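Local coordinates for protein 4-hydroxy-tetrahydrodipicolinate synthase (Aquifex aeolicus, PDB 2EHH) that probably catalyses the condensation of pyruvate with aspartate beta-semialdehyde to 4-hydroxy-tetrahydrodipicolinate, a step of lysine biosynthesis, at residues Val18-Leu23 / Glu56-Phe61; Ile38-Thr43 / Ile70-Gly75; Ile130-Pro135 / Ala159-Thr164; Cys139-Val144 / Met167-Glu172. All coordinates share one frame; numbering follows the deposited sequence.

Contact 1: Val18-Leu23 / Glu56-Phe61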
loop_
_atom_site.group_PDB
_atom_site.type_symbol
_atom_site.label_atom_id
_atom_site.label_comp_id
_atom_site.label_asym_id
_atom_site.label_seq_id
_atom_site.Cartn_x
_atom_site.Cartn_y
_atom_site.Cartn_z
ATOM N N VAL A 18 -36.928 9.030 -3.661
ATOM C CA VAL A 18 -36.753 8.448 -2.337
ATOM C C VAL A 18 -38.077 7.794 -1.942
ATOM O O VAL A 18 -39.130 8.429 -2.014
ATOM C CB VAL A 18 -36.393 9.521 -1.287
ATOM C CG1 VAL A 18 -36.447 8.917 0.111
ATOM C CG2 VAL A 18 -35.007 10.078 -1.568
ATOM N N ASP A 19 -38.010 6.528 -1.534
ATOM C CA ASP A 19 -39.187 5.752 -1.129
ATOM C C ASP A 19 -39.467 5.980 0.361
ATOM O O ASP A 19 -39.022 5.209 1.212
ATOM C CB ASP A 19 -38.928 4.266 -1.390
ATOM C CG ASP A 19 -40.158 3.402 -1.179
ATOM O OD1 ASP A 19 -41.133 3.872 -0.556
ATOM O OD2 ASP A 19 -40.139 2.238 -1.629
ATOM N N TYR A 20 -40.217 7.034 0.666
ATOM C CA TYR A 20 -40.526 7.377 2.047
ATOM C C TYR A 20 -41.327 6.361 2.853
ATOM O O TYR A 20 -41.129 6.244 4.060
ATOM C CB TYR A 20 -41.193 8.750 2.090
ATOM C CG TYR A 20 -40.206 9.847 1.779
ATOM C CD1 TYR A 20 -39.258 10.242 2.723
ATOM C CD2 TYR A 20 -40.158 10.429 0.513
ATOM C CE1 TYR A 20 -38.283 11.184 2.412
ATOM C CE2 TYR A 20 -39.186 11.370 0.192
ATOM C CZ TYR A 20 -38.250 11.741 1.145
ATOM O OH TYR A 20 -37.277 12.656 0.827
ATOM N N GLU A 21 -42.225 5.621 2.214
ATOM C CA GLU A 21 -42.987 4.635 2.967
ATOM C C GLU A 21 -42.057 3.506 3.407
ATOM O O GLU A 21 -42.187 2.975 4.508
ATOM C CB GLU A 21 -44.159 4.100 2.137
ATOM C CG GLU A 21 -43.789 3.501 0.802
ATOM C CD GLU A 21 -44.992 3.386 -0.123
ATOM O OE1 GLU A 21 -45.528 4.444 -0.531
ATOM O OE2 GLU A 21 -45.405 2.246 -0.435
ATOM N N ALA A 22 -41.102 3.152 2.554
ATOM C CA ALA A 22 -40.147 2.100 2.897
ATOM C C ALA A 22 -39.197 2.612 3.982
ATOM O O ALA A 22 -38.829 1.874 4.896
ATOM C CB ALA A 22 -39.359 1.678 1.663
ATOM N N LEU A 23 -38.802 3.877 3.874
ATOM C CA LEU A 23 -37.897 4.479 4.851
ATOM C C LEU A 23 -38.611 4.487 6.198
ATOM O O LEU A 23 -38.024 4.163 7.227
ATOM C CB LEU A 23 -37.541 5.912 4.440
ATOM C CG LEU A 23 -36.298 6.576 5.052
ATOM C CD1 LEU A 23 -36.226 8.022 4.589
ATOM C CD2 LEU A 23 -36.342 6.522 6.560
ATOM N N GLU A 56 -31.845 16.967 2.993
ATOM C CA GLU A 56 -32.593 17.669 4.023
ATOM C C GLU A 56 -33.984 17.086 4.250
ATOM O O GLU A 56 -34.467 17.065 5.380
ATOM C CB GLU A 56 -32.658 19.174 3.715
ATOM C CG GLU A 56 -33.213 19.566 2.369
ATOM C CD GLU A 56 -32.877 21.013 2.018
ATOM O OE1 GLU A 56 -32.482 21.778 2.927
ATOM O OE2 GLU A 56 -33.012 21.386 0.832
ATOM N N LYS A 57 -34.610 16.580 3.193
ATOM C CA LYS A 57 -35.942 15.992 3.314
ATOM C C LYS A 57 -35.888 14.668 4.088
ATOM O O LYS A 57 -36.752 14.386 4.923
ATOM C CB LYS A 57 -36.541 15.756 1.927
ATOM C CG LYS A 57 -38.004 15.318 1.925
ATOM C CD LYS A 57 -38.930 16.409 2.457
ATOM C CE LYS A 57 -40.400 16.054 2.240
ATOM N NZ LYS A 57 -40.763 14.710 2.781
ATOM N N VAL A 58 -34.876 13.855 3.806
ATOM C CA VAL A 58 -34.730 12.574 4.490
ATOM C C VAL A 58 -34.423 12.777 5.970
ATOM O O VAL A 58 -34.973 12.083 6.825
ATOM C CB VAL A 58 -33.615 11.718 3.843
ATOM C CG1 VAL A 58 -33.219 10.572 4.767
ATOM C CG2 VAL A 58 -34.112 11.161 2.514
ATOM N N ILE A 59 -33.545 13.728 6.271
ATOM C CA ILE A 59 -33.187 14.009 7.652
ATOM C C ILE A 59 -34.425 14.499 8.406
ATOM O O ILE A 59 -34.767 13.990 9.473
ATOM C CB ILE A 59 -32.077 15.078 7.731
ATOM C CG1 ILE A 59 -30.791 14.537 7.093
ATOM C CG2 ILE A 59 -31.816 15.462 9.186
ATOM C CD1 ILE A 59 -29.703 15.593 6.899
ATOM N N GLU A 60 -35.102 15.486 7.834
ATOM C CA GLU A 60 -36.300 16.042 8.449
ATOM C C GLU A 60 -37.351 14.948 8.654
ATOM O O GLU A 60 -37.996 14.876 9.704
ATOM C CB GLU A 60 -36.839 17.164 7.564
ATOM C CG GLU A 60 -38.095 17.829 8.067
ATOM C CD GLU A 60 -38.440 19.066 7.262
ATOM O OE1 GLU A 60 -38.480 18.970 6.015
ATOM O OE2 GLU A 60 -38.672 20.128 7.876
ATOM N N PHE A 61 -37.501 14.085 7.656
ATOM C CA PHE A 61 -38.460 12.982 7.716
ATOM C C PHE A 61 -38.113 11.969 8.813
ATOM O O PHE A 61 -38.982 11.526 9.566
ATOM C CB PHE A 61 -38.506 12.257 6.368
ATOM C CG PHE A 61 -39.390 11.042 6.359
ATOM C CD1 PHE A 61 -40.769 11.170 6.235
ATOM C CD2 PHE A 61 -38.847 9.769 6.492
ATOM C CE1 PHE A 61 -41.593 10.046 6.240
ATOM C CE2 PHE A 61 -39.663 8.640 6.498
ATOM C CZ PHE A 61 -41.037 8.778 6.372
#
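Tyr20 and Phe61 lead an aromatic contact between two outer helices of the TIM barrel, the start of helix 20-31 and the middle of helix 52-66. The pair is a T-shaped stack: the edge of the Tyr20 ring faces the Phe61 ring, with centroids 5.1 Å apart and planes inclined at 66°. Tyr20 CD1 sits over the centre of the Phe61 ring, 3.7 Å from CG of Phe61. Replacing Phe61 by an alanine would probably leave the Tyr20 edge without its aromatic mate and open a gap beside Leu23.

Charge and π electrons meet on one face of Tyr20. Lys57 bends at chi2 (66°) and chi4 (53°), and this folds its amino group back over the ring as a cation-pi contact, NZ 4.4 Å from the Tyr20 centroid. Val18 CG1 lies over the opposite face, near the rim.

Apolar contacts fill the deeper side. Val58 spreads its two methyls, CG1 to Leu23 CD1 at 3.9 Å and CG2 to Val18 CG1 at 4.0 Å. Leu23 CD1 also reaches Phe61 CD2, while Leu23 CD2 meets the edge of that ring in its plane. Within its own segment, Asp19 is the N-cap of helix 20-31, its OD1 accepting from Ala22 N. At the outer end of the tyrosine ring, the Tyr20 hydroxyl closes on the lysine chain, OH to Lys57 CG at 3.0 Å.

Contact 2: Ile38-Thr43 / Ile70-Gly75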
loop_
_atom_site.group_PDB
_atom_site.type_symbol
_atom_site.label_atom_id
_atom_site.label_comp_id
_atom_site.label_asym_id
_atom_site.label_seq_id
_atom_site.Cartn_x
_atom_site.Cartn_y
_atom_site.Cartn_z
ATOM N N ILE A 38 -30.145 5.682 14.472
ATOM C CA ILE A 38 -30.142 5.512 13.034
ATOM C C ILE A 38 -29.362 6.647 12.399
ATOM O O ILE A 38 -29.543 7.815 12.748
ATOM C CB ILE A 38 -31.574 5.516 12.449
ATOM C CG1 ILE A 38 -32.375 4.345 13.021
ATOM C CG2 ILE A 38 -31.519 5.406 10.930
ATOM C CD1 ILE A 38 -33.798 4.283 12.520
ATOM N N LEU A 39 -28.465 6.286 11.491
ATOM C CA LEU A 39 -27.675 7.261 10.756
ATOM C C LEU A 39 -28.294 7.309 9.372
ATOM O O LEU A 39 -28.309 6.301 8.663
ATOM C CB LEU A 39 -26.217 6.808 10.635
ATOM C CG LEU A 39 -25.411 7.466 9.509
ATOM C CD1 LEU A 39 -25.242 8.948 9.791
ATOM C CD2 LEU A 39 -24.055 6.784 9.377
ATOM N N VAL A 40 -28.825 8.466 8.993
ATOM C CA VAL A 40 -29.426 8.606 7.674
ATOM C C VAL A 40 -28.547 9.476 6.780
ATOM O O VAL A 40 -27.856 10.375 7.256
ATOM C CB VAL A 40 -30.841 9.228 7.760
ATOM C CG1 VAL A 40 -31.773 8.283 8.497
ATOM C CG2 VAL A 40 -30.781 10.570 8.473
ATOM N N CYS A 41 -28.565 9.185 5.485
ATOM C CA CYS A 41 -27.781 9.935 4.513
ATOM C C CYS A 41 -26.283 9.752 4.663
ATOM O O CYS A 41 -25.515 10.686 4.441
ATOM C CB CYS A 41 -28.127 11.418 4.590
ATOM S SG CYS A 41 -29.841 11.713 4.203
ATOM N N GLY A 42 -25.877 8.548 5.046
ATOM C CA GLY A 42 -24.463 8.256 5.169
ATOM C C GLY A 42 -24.033 7.573 3.881
ATOM O O GLY A 42 -24.798 7.526 2.911
ATOM N N THR A 43 -22.820 7.034 3.862
ATOM C CA THR A 43 -22.316 6.347 2.676
ATOM C C THR A 43 -23.234 5.185 2.318
ATOM O O THR A 43 -23.550 4.955 1.147
ATOM C CB THR A 43 -20.905 5.786 2.923
ATOM O OG1 THR A 43 -20.062 6.833 3.411
ATOM C CG2 THR A 43 -20.320 5.225 1.637
ATOM N N ILE A 70 -35.761 6.746 19.142
ATOM C CA ILE A 70 -34.402 6.294 18.866
ATOM C C ILE A 70 -33.653 7.520 18.364
ATOM O O ILE A 70 -34.256 8.418 17.774
ATOM C CB ILE A 70 -34.366 5.206 17.779
ATOM C CG1 ILE A 70 -35.087 5.706 16.528
ATOM C CG2 ILE A 70 -34.990 3.919 18.306
ATOM C CD1 ILE A 70 -35.153 4.690 15.420
ATOM N N LYS A 71 -32.351 7.572 18.605
ATOM C CA LYS A 71 -31.572 8.717 18.161
ATOM C C LYS A 71 -31.473 8.760 16.638
ATOM O O LYS A 71 -31.509 7.727 15.963
ATOM C CB LYS A 71 -30.167 8.672 18.762
ATOM C CG LYS A 71 -30.117 8.735 20.282
ATOM C CD LYS A 71 -30.616 10.069 20.805
ATOM C CE LYS A 71 -30.297 10.232 22.288
ATOM N NZ LYS A 71 -28.824 10.198 22.552
ATOM N N VAL A 72 -31.366 9.969 16.105
ATOM C CA VAL A 72 -31.241 10.162 14.674
ATOM C C VAL A 72 -29.990 10.981 14.428
ATOM O O VAL A 72 -29.864 12.102 14.922
ATOM C CB VAL A 72 -32.454 10.911 14.073
ATOM C CG1 VAL A 72 -32.219 11.163 12.585
ATOM C CG2 VAL A 72 -33.726 10.094 14.271
ATOM N N ILE A 73 -29.056 10.390 13.689
ATOM C CA ILE A 73 -27.805 11.047 13.337
ATOM C C ILE A 73 -27.870 11.328 11.838
ATOM O O ILE A 73 -28.223 10.454 11.043
ATOM C CB ILE A 73 -26.588 10.135 13.627
ATOM C CG1 ILE A 73 -26.587 9.719 15.105
ATOM C CG2 ILE A 73 -25.297 10.869 13.300
ATOM C CD1 ILE A 73 -25.522 8.686 15.464
ATOM N N ALA A 74 -27.525 12.543 11.445
ATOM C CA ALA A 74 -27.577 12.905 10.039
ATOM C C ALA A 74 -26.205 13.044 9.392
ATOM O O ALA A 74 -25.300 13.661 9.955
ATOM C CB ALA A 74 -28.354 14.203 9.871
ATOM N N GLY A 75 -26.061 12.453 8.209
ATOM C CA GLY A 75 -24.818 12.567 7.473
ATOM C C GLY A 75 -24.920 13.936 6.831
ATOM O O GLY A 75 -25.793 14.157 5.991
#
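Ile38, Leu39 and Val40 pair in parallel with Val72, Ile73 and Ala74, the two short strands inclined at 26°. Four backbone hydrogen bonds stitch them: Ile38 N to Lys71 O, Ile73 N to Ile38 O (2.8 Å), Val40 N to Ile73 O, and Gly75 N to Val40 O (2.9 Å). Ile73 O also takes a CA-H...O contact from Leu39 CA, at 3.3 Å.

Side chains divide between two faces. Leu39 CD1 packs on Ile73 CG2 at 4.0 Å, on the face turned to the barrel interior near Lys161 and Ile203. Ile38, Val40, Val72 and Ala74 share the other face, where Val72 and Ala74 meet helix 52-66 and Ile38 meets helix 20-31. Ile70 holds CG1 between the backbone N and the carbonyl carbon (chi1 54°), which brings its CD1 to CD1 of Ile38; the modelled 3.2 Å is shorter than normal contact and doubtful.

Gly75 CA lies 3.6 Å from Cys41 O; the buried Gly75 O has no modelled partner. Thr43, predicted to belong to a proton relay, follows on the loop, weakly bonded to Tyr106 of the second subunit. Strand 37-40, helix 52-66 and strand 71-75 form a beta-alpha-beta crossover of the TIM barrel.

Contact 3: Ile130-Pro135 / Ala159-Thr164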
loop_
_atom_site.group_PDB
_atom_site.type_symbol
_atom_site.label_atom_id
_atom_site.label_comp_id
_atom_site.label_asym_id
_atom_site.label_seq_id
_atom_site.Cartn_x
_atom_site.Cartn_y
_atom_site.Cartn_z
ATOM N N ILE A 130 -19.904 13.936 14.991
ATOM C CA ILE A 130 -19.116 12.709 14.953
ATOM C C ILE A 130 -18.242 12.754 13.705
ATOM O O ILE A 130 -18.752 12.851 12.589
ATOM C CB ILE A 130 -20.003 11.444 14.845
ATOM C CG1 ILE A 130 -21.049 11.433 15.958
ATOM C CG2 ILE A 130 -19.127 10.185 14.928
ATOM C CD1 ILE A 130 -22.019 10.261 15.880
ATOM N N ILE A 131 -16.932 12.701 13.896
ATOM C CA ILE A 131 -16.009 12.699 12.768
ATOM C C ILE A 131 -16.098 11.323 12.108
ATOM O O ILE A 131 -16.238 10.308 12.794
ATOM C CB ILE A 131 -14.559 12.938 13.243
ATOM C CG1 ILE A 131 -14.411 14.374 13.747
ATOM C CG2 ILE A 131 -13.579 12.663 12.101
ATOM C CD1 ILE A 131 -13.093 14.637 14.464
ATOM N N TYR A 132 -16.029 11.282 10.782
ATOM C CA TYR A 132 -16.090 10.003 10.083
ATOM C C TYR A 132 -14.811 9.816 9.277
ATOM O O TYR A 132 -14.606 10.470 8.252
ATOM C CB TYR A 132 -17.325 9.948 9.171
ATOM C CG TYR A 132 -17.465 8.663 8.379
ATOM C CD1 TYR A 132 -16.812 7.496 8.777
ATOM C CD2 TYR A 132 -18.283 8.604 7.247
ATOM C CE1 TYR A 132 -16.967 6.306 8.072
ATOM C CE2 TYR A 132 -18.444 7.414 6.537
ATOM C CZ TYR A 132 -17.784 6.272 6.959
ATOM O OH TYR A 132 -17.957 5.083 6.283
ATOM N N ASN A 133 -13.953 8.924 9.762
ATOM C CA ASN A 133 -12.675 8.641 9.118
ATOM C C ASN A 133 -12.731 7.317 8.369
ATOM O O ASN A 133 -12.975 6.267 8.967
ATOM C CB ASN A 133 -11.563 8.588 10.175
ATOM C CG ASN A 133 -10.180 8.389 9.571
ATOM O OD1 ASN A 133 -9.704 9.217 8.789
ATOM N ND2 ASN A 133 -9.521 7.294 9.943
ATOM N N ILE A 134 -12.517 7.371 7.058
ATOM C CA ILE A 134 -12.521 6.172 6.231
ATOM C C ILE A 134 -11.583 6.397 5.047
ATOM O O ILE A 134 -12.007 6.637 3.915
ATOM C CB ILE A 134 -13.951 5.807 5.746
ATOM C CG1 ILE A 134 -13.891 4.547 4.878
ATOM C CG2 ILE A 134 -14.591 6.988 5.010
ATOM C CD1 ILE A 134 -15.212 3.790 4.790
ATOM N N PRO A 135 -10.272 6.326 5.313
ATOM C CA PRO A 135 -9.220 6.518 4.315
ATOM C C PRO A 135 -9.405 5.709 3.029
ATOM O O PRO A 135 -9.059 6.183 1.946
ATOM C CB PRO A 135 -7.951 6.122 5.072
ATOM C CG PRO A 135 -8.271 6.522 6.478
ATOM C CD PRO A 135 -9.693 6.045 6.641
ATOM N N ALA A 159 -17.101 12.550 19.063
ATOM C CA ALA A 159 -16.823 11.172 18.690
ATOM C C ALA A 159 -16.259 11.026 17.288
ATOM O O ALA A 159 -16.174 11.994 16.531
ATOM C CB ALA A 159 -18.091 10.354 18.811
ATOM N N SER A 160 -15.863 9.804 16.961
ATOM C CA SER A 160 -15.340 9.501 15.638
ATOM C C SER A 160 -15.744 8.101 15.209
ATOM O O SER A 160 -15.645 7.148 15.987
ATOM C CB SER A 160 -13.813 9.603 15.610
ATOM O OG SER A 160 -13.323 9.305 14.308
ATOM N N LYS A 161 -16.230 7.984 13.977
ATOM C CA LYS A 161 -16.591 6.691 13.422
ATOM C C LYS A 161 -15.325 6.278 12.691
ATOM O O LYS A 161 -14.936 6.906 11.700
ATOM C CB LYS A 161 -17.739 6.813 12.423
ATOM C CG LYS A 161 -18.068 5.501 11.722
ATOM C CD LYS A 161 -19.093 5.702 10.598
ATOM C CE LYS A 161 -19.389 4.386 9.883
ATOM N NZ LYS A 161 -20.190 4.580 8.636
ATOM N N GLU A 162 -14.682 5.227 13.180
ATOM C CA GLU A 162 -13.434 4.769 12.592
ATOM C C GLU A 162 -13.540 3.521 11.722
ATOM O O GLU A 162 -13.713 2.411 12.226
ATOM C CB GLU A 162 -12.404 4.525 13.699
ATOM C CG GLU A 162 -11.933 5.780 14.422
ATOM C CD GLU A 162 -11.114 6.700 13.526
ATOM O OE1 GLU A 162 -10.426 6.188 12.612
ATOM O OE2 GLU A 162 -11.140 7.930 13.748
ATOM N N SER A 163 -13.458 3.720 10.411
ATOM C CA SER A 163 -13.480 2.614 9.463
ATOM C C SER A 163 -12.017 2.472 9.069
ATOM O O SER A 163 -11.597 2.955 8.015
ATOM C CB SER A 163 -14.317 2.953 8.227
ATOM O OG SER A 163 -15.678 3.125 8.568
ATOM N N THR A 164 -11.251 1.836 9.949
ATOM C CA THR A 164 -9.818 1.618 9.764
ATOM C C THR A 164 -9.435 0.258 10.336
ATOM O O THR A 164 -9.962 -0.155 11.363
ATOM C CB THR A 164 -8.985 2.687 10.521
ATOM O OG1 THR A 164 -7.604 2.298 10.545
ATOM C CG2 THR A 164 -9.468 2.819 11.962
#
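Tyr132 and Lys161 both set CG opposite the backbone N, with chi1 at 179° and 175°, and the lysine chain continues fully extended; the two side chains therefore run side by side from neighbouring strands into the barrel. Lys161 CD lies over one face of the tyrosine ring in a CH-pi contact, 3.7 Å from its centroid, and Lys161 NZ ends 3.3 Å from Tyr132 OH. Ile134 CG2 takes the opposite face, and Ser163 OG, itself bonded to Gly186 O, lies at the ring edge. Lys161 is the predicted Schiff-base residue and Tyr132 the predicted proton donor and acceptor, so this CH-pi contact would keep the two functional ends together.

Behind them, on the other face of the sheet, the polar chemistry is different. Asn133 ND2 gives a hydrogen bond to the syn side of Glu162 OE1 at 3.0 Å, the amide and carboxylate planes turned 42° apart. Ser160 OG donates to the anti side of OE2 on Glu162 at 2.6 Å; with the salt bridge from Arg169 NE to OE1, these bonds probably fix the rotation of the buried carboxylate.

The parallel backbone pairing is regular: Ile131 N to Ala159 O, Lys161 N to Ile131 O at a short 2.6 Å, Asn133 N to Lys161 O, and Ser163 N to Asn133 O. Ile130 CG2 meets Ala159 CB at 4.0 Å. Strand 98-102 flanks strand 129-133 through backbone bonds of Ile130 and Tyr132 to Val101, Ser160 bonds to Ser182 on the far side, and helices 144-153 and 167-177 pack against Glu162.

Contact 4: Cys139-Val144 / Met167-Glu172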
loop_
_atom_site.group_PDB
_atom_site.type_symbol
_atom_site.label_atom_id
_atom_site.label_comp_id
_atom_site.label_asym_id
_atom_site.label_seq_id
_atom_site.Cartn_x
_atom_site.Cartn_y
_atom_site.Cartn_z
ATOM N N CYS A 139 -9.436 8.751 0.707
ATOM C CA CYS A 139 -8.077 8.827 0.207
ATOM C C CYS A 139 -7.198 9.830 0.977
ATOM O O CYS A 139 -6.233 10.384 0.446
ATOM C CB CYS A 139 -8.114 9.091 -1.308
ATOM S SG CYS A 139 -7.750 7.567 -2.248
ATOM N N VAL A 140 -7.546 10.035 2.246
ATOM C CA VAL A 140 -6.804 10.907 3.160
ATOM C C VAL A 140 -7.223 10.504 4.574
ATOM O O VAL A 140 -8.283 9.916 4.760
ATOM C CB VAL A 140 -7.132 12.412 2.952
ATOM C CG1 VAL A 140 -8.489 12.753 3.564
ATOM C CG2 VAL A 140 -6.034 13.270 3.573
ATOM N N GLU A 141 -6.395 10.803 5.568
ATOM C CA GLU A 141 -6.742 10.453 6.944
ATOM C C GLU A 141 -6.493 11.606 7.903
ATOM O O GLU A 141 -5.484 12.306 7.807
ATOM C CB GLU A 141 -5.952 9.223 7.406
ATOM C CG GLU A 141 -6.102 8.898 8.895
ATOM C CD GLU A 141 -5.666 7.483 9.237
ATOM O OE1 GLU A 141 -6.543 6.625 9.488
ATOM O OE2 GLU A 141 -4.444 7.224 9.243
ATOM N N ILE A 142 -7.433 11.813 8.818
ATOM C CA ILE A 142 -7.289 12.868 9.804
ATOM C C ILE A 142 -6.406 12.283 10.909
ATOM O O ILE A 142 -6.726 11.244 11.490
ATOM C CB ILE A 142 -8.667 13.299 10.350
ATOM C CG1 ILE A 142 -8.507 14.499 11.287
ATOM C CG2 ILE A 142 -9.356 12.126 11.029
ATOM C CD1 ILE A 142 -9.834 15.183 11.640
ATOM N N SER A 143 -5.278 12.933 11.174
ATOM C CA SER A 143 -4.341 12.443 12.185
ATOM C C SER A 143 -4.910 12.548 13.591
ATOM O O SER A 143 -5.832 13.324 13.848
ATOM C CB SER A 143 -3.036 13.232 12.131
ATOM O OG SER A 143 -3.214 14.509 12.718
ATOM N N VAL A 144 -4.355 11.769 14.508
ATOM C CA VAL A 144 -4.822 11.818 15.883
ATOM C C VAL A 144 -4.471 13.195 16.458
ATOM O O VAL A 144 -5.216 13.745 17.271
ATOM C CB VAL A 144 -4.190 10.685 16.723
ATOM C CG1 VAL A 144 -4.684 10.761 18.165
ATOM C CG2 VAL A 144 -4.570 9.329 16.112
ATOM N N MET A 167 -5.756 -1.130 14.580
ATOM C CA MET A 167 -6.138 -1.093 15.993
ATOM C C MET A 167 -5.258 -0.125 16.770
ATOM O O MET A 167 -5.688 0.458 17.764
ATOM C CB MET A 167 -6.040 -2.488 16.623
ATOM C CG MET A 167 -6.991 -3.510 16.016
ATOM S SD MET A 167 -8.737 -3.040 16.155
ATOM C CE MET A 167 -9.005 -2.264 14.538
ATOM N N ASP A 168 -4.023 0.041 16.318
ATOM C CA ASP A 168 -3.096 0.950 16.978
ATOM C C ASP A 168 -3.623 2.378 16.961
ATOM O O ASP A 168 -3.375 3.153 17.884
ATOM C CB ASP A 168 -1.745 0.912 16.286
ATOM C CG ASP A 168 -0.634 0.554 17.224
ATOM O OD1 ASP A 168 -0.410 1.312 18.200
ATOM O OD2 ASP A 168 0.011 -0.488 16.982
ATOM N N ARG A 169 -4.330 2.736 15.895
ATOM C CA ARG A 169 -4.893 4.076 15.796
ATOM C C ARG A 169 -5.994 4.205 16.848
ATOM O O ARG A 169 -6.129 5.240 17.497
ATOM C CB ARG A 169 -5.464 4.313 14.395
ATOM C CG ARG A 169 -6.194 5.641 14.236
ATOM C CD ARG A 169 -6.770 5.771 12.833
ATOM N NE ARG A 169 -7.742 6.855 12.743
ATOM C CZ ARG A 169 -7.433 8.136 12.581
ATOM N NH1 ARG A 169 -6.162 8.514 12.481
ATOM N NH2 ARG A 169 -8.404 9.045 12.519
ATOM N N ILE A 170 -6.776 3.146 17.022
ATOM C CA ILE A 170 -7.840 3.164 18.017
ATOM C C ILE A 170 -7.209 3.359 19.407
ATOM O O ILE A 170 -7.686 4.163 20.214
ATOM C CB ILE A 170 -8.656 1.845 17.994
ATOM C CG1 ILE A 170 -9.235 1.611 16.590
ATOM C CG2 ILE A 170 -9.767 1.893 19.031
ATOM C CD1 ILE A 170 -10.068 2.773 16.042
ATOM N N SER A 171 -6.135 2.626 19.684
ATOM C CA SER A 171 -5.455 2.756 20.972
ATOM C C SER A 171 -5.019 4.194 21.190
ATOM O O SER A 171 -5.209 4.762 22.271
ATOM C CB SER A 171 -4.213 1.855 21.033
ATOM O OG SER A 171 -4.570 0.500 21.209
ATOM N N GLU A 172 -4.432 4.780 20.152
ATOM C CA GLU A 172 -3.947 6.148 20.226
ATOM C C GLU A 172 -5.072 7.134 20.522
ATOM O O GLU A 172 -4.922 8.013 21.367
ATOM C CB GLU A 172 -3.246 6.520 18.922
ATOM C CG GLU A 172 -2.253 7.656 19.062
ATOM C CD GLU A 172 -1.028 7.280 19.888
ATOM O OE1 GLU A 172 -0.323 6.312 19.520
ATOM O OE2 GLU A 172 -0.765 7.959 20.904
#
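Arg169 NH1 and NH2 both donate to Ile142 O, each bond 3.0 Å long and bent to 140°, the oxygen lying at the edge of the guanidinium in its plane. This end-on grip is the tight part of the contact between the loop 139-144 and helix 167-177. Arg169 CG lies opposite the backbone N (chi1 174°) and the chain runs on extended to NE, reaching the loop. The Glu141 carboxylate stacks over one face of the guanidinium, their planes only 8° apart. Glu141 OE1 lies 3.5 Å from Arg169 NE, a salt bridge of charge alone, since no N-H aims at it; OE1 is held by Asn133 ND2 instead. Arg169 NE has its stronger partner in Glu162.

Toward the partly exposed side the packing is looser, made by aliphatic carbons. Val144, just after the N-cap Ser143, sets its CG2 methyl beside the charged group, 4.0 Å from Arg169 NH1, and CG1 4.0 Å from Glu172 CG. Glu172 turns to the third subunit, where it has a long, weak ion pair with Lys241 and packs on His237 of that chain.

A leucine in place of Arg169 would probably leave Ile142 O without its two donors and two carboxylates without their positive mate. With Glu141 over its face and Glu162 at NE, the buried arginine charge is probably well compensated, tying the loop between helices 135-138 and 144-153 to helix 167-177.

How the contacts relate
Contacts 2 and 3 are the buried core, parallel strand pairs of the same barrel, which touch through Ile73 and Ile130, and through Thr43 OG1 and Tyr132 CE2, 3.6 Å apart. Contacts 1 and 4 lie farther out, partly buried, on opposite sides of the chain's centre. Each outer contact backs one inner one: in contact 1, Val58 and Ile59 pack onto Cys41 and Ala74 of contact 2 without polar bonds, whereas contact 4 joins contact 3 by charge and polar bonds, Glu162 OE1 to Arg169 NE at 2.8 Å. Backbone ladders run through contacts 2 and 3, to which contact 3 adds buried polar side chains; rings carry contact 1 and a guanidinium contact 4.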